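Local coordinates for protein ATP:cob(I)alamin adenosyltransferase, putative (Burkholderia thailandensis, PDB 2ZHZ) that probably transfers the adenosyl group of ATP to the cobalt of cobalamin to make adenosylcobalamin, working as a homotrimer of helix bundles, at residues Gly16-Gly21 with Ala31-Ile36; Ser44-Leu49 with His122-Val127. One frame throughout, in Å; residues are numbered along the deposited sequence.

Both contacts use helix 31-50, contact 1 at its N-terminal end and contact 2 further along; their centres are about 22 Å apart and their nearest atoms about 8 Å. Contact 1 lies further out, about 18 Å from the centre of the chain, yet is largely buried, with L20 partly exposed; there the segment G16-G21 meets the start of the helix through aliphatic side chains and lends the T18 hydroxyl and the G19 carbonyl to ATP. Contact 2 sits about 7 Å from that centre, helix against helix, wholly buried and centred on one sulfur. Its apolar packing continues into the trimer, whereas contact 1 receives from the second subunit much of the remaining ATP site.

Contact 1. Residues Gly16-Gly21 with Ala31-Ile36; sequences GTTGLG and ARIAAI. With ATP (adenosine-5'-triphosphate), chain G.
T18 and I33 meet tip to tip, T18 CG2 lying 3.6 Å from I33 CD1, in the tight part of the contact. The threonine divides its labour: OG1 is anti to the backbone N (chi1 -171°), which turns the hydroxyl to ATP and leaves the methyl for the helix. T18 OG1 donates to ATP O2B at 3.1 Å. I33 likewise splits its branches, CD1 going to the strand while CG2 packs on the adenine, 3.5 Å from ATP C2. The ribose is held by backbone: ATP O3' donates to G19 O at 3.2 Å, and O2' adds a weak bond to the same oxygen. Equally close, L20 crosses the aliphatic part of R32 at about a right angle, with L20 CD1 3.7 Å from R32 CD. L20, partly exposed, has its looser side at CD2, 3.9 Å from I33 CD1 and 4.4 Å from I36 CD1. The guanidinium of R32 turns to E142 in a salt bridge and to the carbonyl of L76. With K28 of the same chain and R129, E132, R133 and N153 of the second subunit, the arrangement forms the intersubunit ATP site of a PduO-type adenosyltransferase.

Contact 2. Residues Ser44-Leu49 with His122-Val127; sequences SQIGVL and HVCRTV
C124 projects its sulfur against Q45 and I46 where two neighbouring helices of the adenosyltransferase helix bundle run antiparallel. The segment axes approach to 9.2 Å at an angle of 171°, with Q45 and C124 level across the interface. Sulfur packing makes the centre. With SG anti to its own carbonyl carbon (chi1 -70°), the thiol lies over the backbone of the facing helix, 3.5 Å from Q45 O. The same SG is 3.8 Å from Q45 CB and 3.9 Å from I46 CG1, so one atom touches two successive residues; L49 CB touches it more loosely. I46 also packs on I65, Q66 and L69 of helix 56-77, and C124 on L159 of helix 147-169.

Contacts with the glutamine chain form the second group. Q45 bends at chi2 (-67°), which brings its amide across V123 at a slant, Q45 CD 3.9 Å from V123 CG1. The methylene Q45 CG meets V127 CG2 at 4.2 Å, the two side chains being nearly perpendicular. Q45 also packs on V123 of the second subunit, and V123 on V48 of the third, so this seam belongs to the trimer interface as well.

None of the polar bonds joins the two segments: S44 OG bonds to D40 O in its own helix, and R125 and T126 bond within helix 116-141 or to another subunit. R125 pairs with D40 of the third subunit in a salt bridge. V123 O accepts from both V127 N and T126 OG1, the hydroxyl bond being 2.9 Å. R125 NE donates to H122 ND1 at 3.0 Å, near the plane of the imidazole ring and at its edge.

Contact 1. Residues Gly16-Gly21 with Ala31-Ile36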
loop_
_atom_site.group_PDB
_atom_site.type_symbol
_atom_site.label_atom_id
_atom_site.label_comp_id
_atom_site.label_asym_id
_atom_site.label_seq_id
_atom_site.Cartn_x
_atom_site.Cartn_y
_atom_site.Cartn_z
ATOM N N GLY B 16 4.949 -22.300 -0.377
ATOM C CA GLY B 16 4.327 -21.386 0.561
ATOM C C GLY B 16 5.137 -21.078 1.804
ATOM O O GLY B 16 4.640 -20.410 2.710
ATOM N N THR B 17 6.368 -21.577 1.867
ATOM C CA THR B 17 7.223 -21.309 3.018
ATOM C C THR B 17 8.439 -20.519 2.556
ATOM O O THR B 17 8.721 -20.435 1.359
ATOM C CB THR B 17 7.706 -22.619 3.716
ATOM O OG1 THR B 17 8.645 -23.309 2.878
ATOM C CG2 THR B 17 6.535 -23.534 3.995
ATOM N N THR B 18 9.144 -19.924 3.508
ATOM C CA THR B 18 10.340 -19.155 3.200
ATOM C C THR B 18 11.313 -19.294 4.367
ATOM O O THR B 18 10.949 -19.795 5.432
ATOM C CB THR B 18 10.009 -17.662 2.962
ATOM O OG1 THR B 18 11.167 -16.992 2.456
ATOM C CG2 THR B 18 9.564 -16.994 4.258
ATOM N N GLY B 19 12.551 -18.862 4.167
ATOM C CA GLY B 19 13.533 -18.977 5.227
ATOM C C GLY B 19 13.907 -17.660 5.872
ATOM O O GLY B 19 13.840 -16.607 5.239
ATOM N N LEU B 20 14.286 -17.723 7.142
ATOM C CA LEU B 20 14.706 -16.545 7.886
ATOM C C LEU B 20 16.231 -16.531 7.907
ATOM O O LEU B 20 16.869 -17.537 7.590
ATOM C CB LEU B 20 14.155 -16.593 9.311
ATOM C CG LEU B 20 12.635 -16.456 9.422
ATOM C CD1 LEU B 20 12.203 -16.640 10.866
ATOM C CD2 LEU B 20 12.212 -15.090 8.902
ATOM N N GLY B 21 16.808 -15.395 8.280
ATOM C CA GLY B 21 18.256 -15.263 8.315
ATOM C C GLY B 21 19.024 -16.215 9.217
ATOM O O GLY B 21 20.236 -16.374 9.058
ATOM N N ALA B 31 3.354 -14.078 11.043
ATOM C CA ALA B 31 3.356 -12.685 11.485
ATOM C C ALA B 31 4.690 -11.982 11.227
ATOM O O ALA B 31 4.725 -10.788 10.935
ATOM C CB ALA B 31 3.010 -12.612 12.972
ATOM N N ARG B 32 5.790 -12.719 11.337
ATOM C CA ARG B 32 7.106 -12.130 11.111
ATOM C C ARG B 32 7.308 -11.776 9.636
ATOM O O ARG B 32 7.874 -10.733 9.308
ATOM C CB ARG B 32 8.205 -13.095 11.576
ATOM C CG ARG B 32 9.618 -12.532 11.482
ATOM C CD ARG B 32 10.642 -13.480 12.103
ATOM N NE ARG B 32 10.521 -13.551 13.559
ATOM C CZ ARG B 32 11.044 -12.665 14.405
ATOM N NH1 ARG B 32 11.734 -11.626 13.951
ATOM N NH2 ARG B 32 10.877 -12.820 15.714
ATOM N N ILE B 33 6.839 -12.646 8.746
ATOM C CA ILE B 33 6.978 -12.404 7.316
ATOM C C ILE B 33 6.086 -11.235 6.901
ATOM O O ILE B 33 6.440 -10.460 6.016
ATOM C CB ILE B 33 6.607 -13.671 6.500
ATOM C CG1 ILE B 33 7.540 -14.822 6.896
ATOM C CG2 ILE B 33 6.731 -13.397 5.010
ATOM C CD1 ILE B 33 9.022 -14.496 6.746
ATOM N N ALA B 34 4.934 -11.112 7.548
ATOM C CA ALA B 34 4.016 -10.018 7.257
ATOM C C ALA B 34 4.646 -8.679 7.647
ATOM O O ALA B 34 4.546 -7.698 6.907
ATOM C CB ALA B 34 2.704 -10.217 8.012
ATOM N N ALA B 35 5.289 -8.631 8.812
ATOM C CA ALA B 35 5.920 -7.392 9.260
ATOM C C ALA B 35 7.065 -7.024 8.314
ATOM O O ALA B 35 7.203 -5.869 7.915
ATOM C CB ALA B 35 6.437 -7.549 10.690
ATOM N N ILE B 36 7.883 -8.006 7.951
ATOM C CA ILE B 36 8.984 -7.755 7.025
ATOM C C ILE B 36 8.405 -7.186 5.731
ATOM O O ILE B 36 8.961 -6.258 5.143
ATOM C CB ILE B 36 9.748 -9.051 6.687
ATOM C CG1 ILE B 36 10.548 -9.521 7.904
ATOM C CG2 ILE B 36 10.663 -8.823 5.487
ATOM C CD1 ILE B 36 11.038 -10.955 7.799
HETATM P PG ATP G . 11.951 -18.216 -4.220
HETATM O O1G ATP G . 10.772 -19.158 -4.294
HETATM O O2G ATP G . 13.202 -18.747 -4.857
HETATM O O3G ATP G . 11.656 -16.867 -4.848
HETATM P PB ATP G . 11.302 -17.411 -1.455
HETATM O O1B ATP G . 9.938 -17.122 -2.001
HETATM O O2B ATP G . 11.359 -18.358 -0.275
HETATM O O3B ATP G . 12.312 -17.976 -2.631
HETATM P PA ATP G . 12.268 -14.702 -1.934
HETATM O O1A ATP G . 10.985 -14.302 -2.582
HETATM O O2A ATP G . 13.506 -14.933 -2.786
HETATM O O3A ATP G . 12.037 -16.027 -0.989
HETATM O "O5'" ATP G . 12.578 -13.556 -0.853
HETATM C "C5'" ATP G . 13.710 -13.633 -0.007
HETATM C "C4'" ATP G . 13.396 -13.070 1.385
HETATM O "O4'" ATP G . 12.183 -12.283 1.416
HETATM C "C3'" ATP G . 13.261 -14.176 2.425
HETATM O "O3'" ATP G . 14.345 -14.117 3.366
HETATM C "C2'" ATP G . 11.899 -13.984 3.078
HETATM O "O2'" ATP G . 12.036 -13.786 4.496
HETATM C "C1'" ATP G . 11.256 -12.777 2.400
HETATM N N9 ATP G . 9.938 -13.122 1.750
HETATM C C8 ATP G . 9.696 -14.163 0.907
HETATM N N7 ATP G . 8.404 -14.191 0.499
HETATM C C5 ATP G . 7.777 -13.155 1.076
HETATM C C6 ATP G . 6.386 -12.592 1.078
HETATM N N6 ATP G . 5.393 -13.178 0.350
HETATM N N1 ATP G . 6.142 -11.465 1.838
HETATM C C2 ATP G . 7.121 -10.861 2.576
HETATM N N3 ATP G . 8.408 -11.322 2.618
HETATM C C4 ATP G . 8.791 -12.444 1.907
#

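Contact 2. Residues Ser44-Leu49 with His122-Val127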
loop_
_atom_site.group_PDB
_atom_site.type_symbol
_atom_site.label_atom_id
_atom_site.label_comp_id
_atom_site.label_asym_id
_atom_site.label_seq_id
_atom_site.Cartn_x
_atom_site.Cartn_y
_atom_site.Cartn_z
ATOM N N SER B 44 9.388 0.921 -0.238
ATOM C CA SER B 44 9.113 1.095 -1.659
ATOM C C SER B 44 8.320 2.366 -1.934
ATOM O O SER B 44 8.577 3.053 -2.924
ATOM C CB SER B 44 8.370 -0.126 -2.208
ATOM O OG SER B 44 9.215 -1.268 -2.160
ATOM N N GLN B 45 7.357 2.681 -1.069
ATOM C CA GLN B 45 6.578 3.904 -1.254
ATOM C C GLN B 45 7.503 5.114 -1.087
ATOM O O GLN B 45 7.345 6.125 -1.775
ATOM C CB GLN B 45 5.425 3.969 -0.247
ATOM C CG GLN B 45 4.219 3.102 -0.618
ATOM C CD GLN B 45 3.491 3.594 -1.866
ATOM O OE1 GLN B 45 3.789 4.663 -2.390
ATOM N NE2 GLN B 45 2.522 2.813 -2.337
ATOM N N ILE B 46 8.470 5.009 -0.178
ATOM C CA ILE B 46 9.415 6.102 0.023
ATOM C C ILE B 46 10.248 6.254 -1.250
ATOM O O ILE B 46 10.650 7.362 -1.619
ATOM C CB ILE B 46 10.323 5.840 1.244
ATOM C CG1 ILE B 46 9.499 6.021 2.524
ATOM C CG2 ILE B 46 11.523 6.800 1.239
ATOM C CD1 ILE B 46 10.230 5.662 3.800
ATOM N N GLY B 47 10.488 5.134 -1.927
ATOM C CA GLY B 47 11.239 5.170 -3.168
ATOM C C GLY B 47 10.470 5.940 -4.231
ATOM O O GLY B 47 11.061 6.619 -5.080
ATOM N N VAL B 48 9.144 5.835 -4.192
ATOM C CA VAL B 48 8.304 6.541 -5.152
ATOM C C VAL B 48 8.365 8.037 -4.860
ATOM O O VAL B 48 8.418 8.861 -5.778
ATOM C CB VAL B 48 6.842 6.054 -5.073
ATOM C CG1 VAL B 48 5.939 6.947 -5.916
ATOM C CG2 VAL B 48 6.763 4.618 -5.563
ATOM N N LEU B 49 8.353 8.384 -3.580
ATOM C CA LEU B 49 8.436 9.781 -3.169
ATOM C C LEU B 49 9.798 10.361 -3.573
ATOM O O LEU B 49 9.890 11.508 -4.015
ATOM C CB LEU B 49 8.253 9.898 -1.653
ATOM C CG LEU B 49 8.491 11.279 -1.028
ATOM C CD1 LEU B 49 7.642 12.334 -1.738
ATOM C CD2 LEU B 49 8.165 11.218 0.459
ATOM N N HIS B 122 2.157 11.442 2.642
ATOM C CA HIS B 122 1.053 11.002 3.493
ATOM C C HIS B 122 0.742 9.527 3.254
ATOM O O HIS B 122 0.340 8.820 4.175
ATOM C CB HIS B 122 -0.189 11.864 3.253
ATOM C CG HIS B 122 -0.199 13.128 4.053
ATOM N ND1 HIS B 122 -0.348 13.136 5.424
ATOM C CD2 HIS B 122 -0.034 14.421 3.685
ATOM C CE1 HIS B 122 -0.273 14.380 5.865
ATOM N NE2 HIS B 122 -0.083 15.179 4.830
ATOM N N VAL B 123 0.920 9.064 2.021
ATOM C CA VAL B 123 0.701 7.651 1.730
ATOM C C VAL B 123 1.796 6.887 2.481
ATOM O O VAL B 123 1.529 5.864 3.111
ATOM C CB VAL B 123 0.792 7.352 0.216
ATOM C CG1 VAL B 123 0.943 5.844 -0.016
ATOM C CG2 VAL B 123 -0.474 7.861 -0.489
ATOM N N CYS B 124 3.027 7.391 2.424
ATOM C CA CYS B 124 4.134 6.747 3.128
ATOM C C CYS B 124 3.811 6.683 4.620
ATOM O O CYS B 124 4.039 5.664 5.272
ATOM C CB CYS B 124 5.446 7.520 2.920
ATOM S SG CYS B 124 6.108 7.426 1.242
ATOM N N ARG B 125 3.274 7.779 5.148
ATOM C CA ARG B 125 2.903 7.863 6.555
ATOM C C ARG B 125 1.921 6.754 6.937
ATOM O O ARG B 125 2.123 6.055 7.933
ATOM C CB ARG B 125 2.287 9.238 6.850
ATOM C CG ARG B 125 1.711 9.413 8.256
ATOM C CD ARG B 125 1.041 10.777 8.388
ATOM N NE ARG B 125 -0.080 10.913 7.456
ATOM C CZ ARG B 125 -1.280 10.376 7.651
ATOM N NH1 ARG B 125 -1.525 9.670 8.750
ATOM N NH2 ARG B 125 -2.233 10.530 6.741
ATOM N N THR B 126 0.867 6.580 6.141
ATOM C CA THR B 126 -0.123 5.551 6.443
ATOM C C THR B 126 0.412 4.132 6.261
ATOM O O THR B 126 0.032 3.232 7.004
ATOM C CB THR B 126 -1.409 5.726 5.602
ATOM O OG1 THR B 126 -1.098 5.625 4.206
ATOM C CG2 THR B 126 -2.042 7.073 5.887
ATOM N N VAL B 127 1.283 3.915 5.280
ATOM C CA VAL B 127 1.835 2.579 5.101
ATOM C C VAL B 127 2.798 2.319 6.264
ATOM O O VAL B 127 2.932 1.189 6.736
ATOM C CB VAL B 127 2.578 2.441 3.753
ATOM C CG1 VAL B 127 3.224 1.058 3.649
ATOM C CG2 VAL B 127 1.589 2.652 2.593
#